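Protein (alpha-2u-globulin) (Rattus norvegicus, PDB 2A2U) probably binds and carries small lipophilic molecules, as lipocalins do, and also binds a hyaline droplet inducer. Local coordinates at residues 136-141 with 147-152. Numbering follows the deposited sequence.
Sequences MVLYGR and SDIKEK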
loop_
_atom_site.group_PDB
_atom_site.type_symbol
_atom_site.label_atom_id
_atom_site.label_comp_id
_atom_site.label_asym_id
_atom_site.label_seq_id
_atom_site.Cartn_x
_atom_site.Cartn_y
_atom_site.Cartn_z
ATOM N N MET A 136 16.982 -10.845 -14.812
ATOM C CA MET A 136 16.284 -11.978 -15.401
ATOM C C MET A 136 16.305 -13.149 -14.449
ATOM O O MET A 136 17.329 -13.452 -13.857
ATOM C CB MET A 136 16.881 -12.349 -16.753
ATOM C CG MET A 136 16.303 -11.515 -17.856
ATOM S SD MET A 136 16.928 -11.915 -19.453
ATOM C CE MET A 136 16.106 -13.434 -19.769
ATOM N N VAL A 137 15.155 -13.772 -14.251
ATOM C CA VAL A 137 15.082 -14.904 -13.341
ATOM C C VAL A 137 14.379 -16.106 -13.935
ATOM O O VAL A 137 13.495 -15.976 -14.793
ATOM C CB VAL A 137 14.371 -14.531 -12.021
ATOM C CG1 VAL A 137 15.211 -13.573 -11.224
ATOM C CG2 VAL A 137 13.039 -13.896 -12.313
ATOM N N LEU A 138 14.816 -17.279 -13.485
ATOM C CA LEU A 138 14.242 -18.546 -13.903
ATOM C C LEU A 138 13.679 -19.197 -12.652
ATOM O O LEU A 138 14.392 -19.347 -11.664
ATOM C CB LEU A 138 15.310 -19.453 -14.523
ATOM C CG LEU A 138 14.914 -20.895 -14.848
ATOM C CD1 LEU A 138 13.791 -20.891 -15.856
ATOM C CD2 LEU A 138 16.106 -21.650 -15.396
ATOM N N TYR A 139 12.381 -19.493 -12.670
ATOM C CA TYR A 139 11.717 -20.156 -11.550
ATOM C C TYR A 139 11.300 -21.535 -12.005
ATOM O O TYR A 139 10.907 -21.720 -13.159
ATOM C CB TYR A 139 10.460 -19.405 -11.120
ATOM C CG TYR A 139 10.733 -18.084 -10.474
ATOM C CD1 TYR A 139 11.874 -17.894 -9.712
ATOM C CD2 TYR A 139 9.855 -17.018 -10.631
ATOM C CE1 TYR A 139 12.137 -16.682 -9.120
ATOM C CE2 TYR A 139 10.108 -15.797 -10.043
ATOM C CZ TYR A 139 11.251 -15.637 -9.291
ATOM O OH TYR A 139 11.531 -14.434 -8.700
ATOM N N GLY A 140 11.383 -22.497 -11.096
ATOM C CA GLY A 140 10.989 -23.849 -11.428
ATOM C C GLY A 140 9.979 -24.300 -10.411
ATOM O O GLY A 140 9.983 -23.778 -9.303
ATOM N N ARG A 141 9.094 -25.223 -10.781
ATOM C CA ARG A 141 8.096 -25.728 -9.836
ATOM C C ARG A 141 8.763 -26.724 -8.884
ATOM O O ARG A 141 8.189 -27.119 -7.864
ATOM C CB ARG A 141 6.939 -26.393 -10.573
ATOM C CG ARG A 141 6.400 -25.546 -11.689
ATOM C CD ARG A 141 4.904 -25.642 -11.799
ATOM N NE ARG A 141 4.226 -24.873 -10.767
ATOM C CZ ARG A 141 3.151 -24.119 -10.983
ATOM N NH1 ARG A 141 2.622 -24.020 -12.196
ATOM N NH2 ARG A 141 2.586 -23.478 -9.969
ATOM N N SER A 147 19.204 -29.285 -16.874
ATOM C CA SER A 147 20.403 -28.592 -17.319
ATOM C C SER A 147 20.118 -27.908 -18.650
ATOM O O SER A 147 20.765 -26.930 -19.014
ATOM C CB SER A 147 21.543 -29.589 -17.491
ATOM O OG SER A 147 22.715 -29.131 -16.842
ATOM N N ASP A 148 19.136 -28.445 -19.366
ATOM C CA ASP A 148 18.711 -27.918 -20.654
ATOM C C ASP A 148 17.965 -26.610 -20.451
ATOM O O ASP A 148 18.177 -25.651 -21.192
ATOM C CB ASP A 148 17.777 -28.906 -21.353
ATOM C CG ASP A 148 18.371 -30.286 -21.466
ATOM O OD1 ASP A 148 19.611 -30.406 -21.544
ATOM O OD2 ASP A 148 17.591 -31.257 -21.476
ATOM N N ILE A 149 17.087 -26.578 -19.448
ATOM C CA ILE A 149 16.307 -25.379 -19.159
ATOM C C ILE A 149 17.260 -24.263 -18.769
ATOM O O ILE A 149 17.109 -23.123 -19.206
ATOM C CB ILE A 149 15.309 -25.598 -17.999
ATOM C CG1 ILE A 149 14.468 -26.847 -18.237
ATOM C CG2 ILE A 149 14.388 -24.405 -17.879
ATOM C CD1 ILE A 149 13.735 -26.838 -19.551
ATOM N N LYS A 150 18.275 -24.612 -17.992
ATOM C CA LYS A 150 19.242 -23.629 -17.549
ATOM C C LYS A 150 20.087 -23.064 -18.687
ATOM O O LYS A 150 20.569 -21.937 -18.592
ATOM C CB LYS A 150 20.132 -24.206 -16.457
ATOM C CG LYS A 150 19.373 -24.655 -15.242
ATOM C CD LYS A 150 20.337 -24.997 -14.139
ATOM C CE LYS A 150 19.641 -25.675 -12.983
ATOM N NZ LYS A 150 20.606 -25.986 -11.894
ATOM N N GLU A 151 20.258 -23.831 -19.762
ATOM C CA GLU A 151 21.042 -23.374 -20.908
ATOM C C GLU A 151 20.244 -22.370 -21.716
ATOM O O GLU A 151 20.760 -21.318 -22.087
ATOM C CB GLU A 151 21.414 -24.540 -21.815
ATOM C CG GLU A 151 22.903 -24.753 -21.993
ATOM C CD GLU A 151 23.626 -23.563 -22.591
ATOM O OE1 GLU A 151 23.064 -22.862 -23.460
ATOM O OE2 GLU A 151 24.789 -23.350 -22.203
ATOM N N LYS A 152 19.001 -22.730 -22.028
ATOM C CA LYS A 152 18.093 -21.874 -22.784
ATOM C C LYS A 152 18.015 -20.513 -22.102
ATOM O O LYS A 152 17.996 -19.473 -22.757
ATOM C CB LYS A 152 16.701 -22.515 -22.841
ATOM C CG LYS A 152 15.566 -21.546 -23.170
ATOM C CD LYS A 152 14.205 -22.235 -23.176
ATOM C CE LYS A 152 14.068 -23.165 -24.372
ATOM N NZ LYS A 152 12.756 -23.883 -24.460
#
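L138 on strand 131-140 packs against helix 147-158 near I149 and K150; its CA and that of K150, 8.0 Å apart, are the nearest CA pair across the two segments, and the contact is made through side chains. This is the lipocalin arrangement of an antiparallel beta barrel with an alpha-helix packed against its outer wall, the helix following the strand after a short loop. The joint is small, burying 103 Å² over both sides, and it is apolar: its three touching residues meet through carbon atoms alone.

L138 supplies more than half of that area. With CG anti to the backbone N (chi1 172°), its isobutyl group extends from the strand and presents both methyls to the helix. CD1 and CD2 each lie 4.1 Å from I149 CG2, so the beta-branch methyl of the isoleucine is met by both methyls of the leucine. The two side chains cross at about a right angle. On I149 it is CG2 that stands anti to the backbone N, while the CG1 arm leads away from the strand and the residue also packs on R118.

K150 adds the aliphatic base of its side chain, CG being 4.4 Å from L138 CD2. Its ammonium group turns elsewhere, to salt bridges with D144 and D169: the carbon part joins the contact and the charge is paired outside it. L145, Y119 and F153 also touch L138, and M136, two residues earlier on the same strand, continues the packing along the helix on F153 and L156. At the helix backbone, the same CD2 of L138 comes within 4.3 Å of K150 CA.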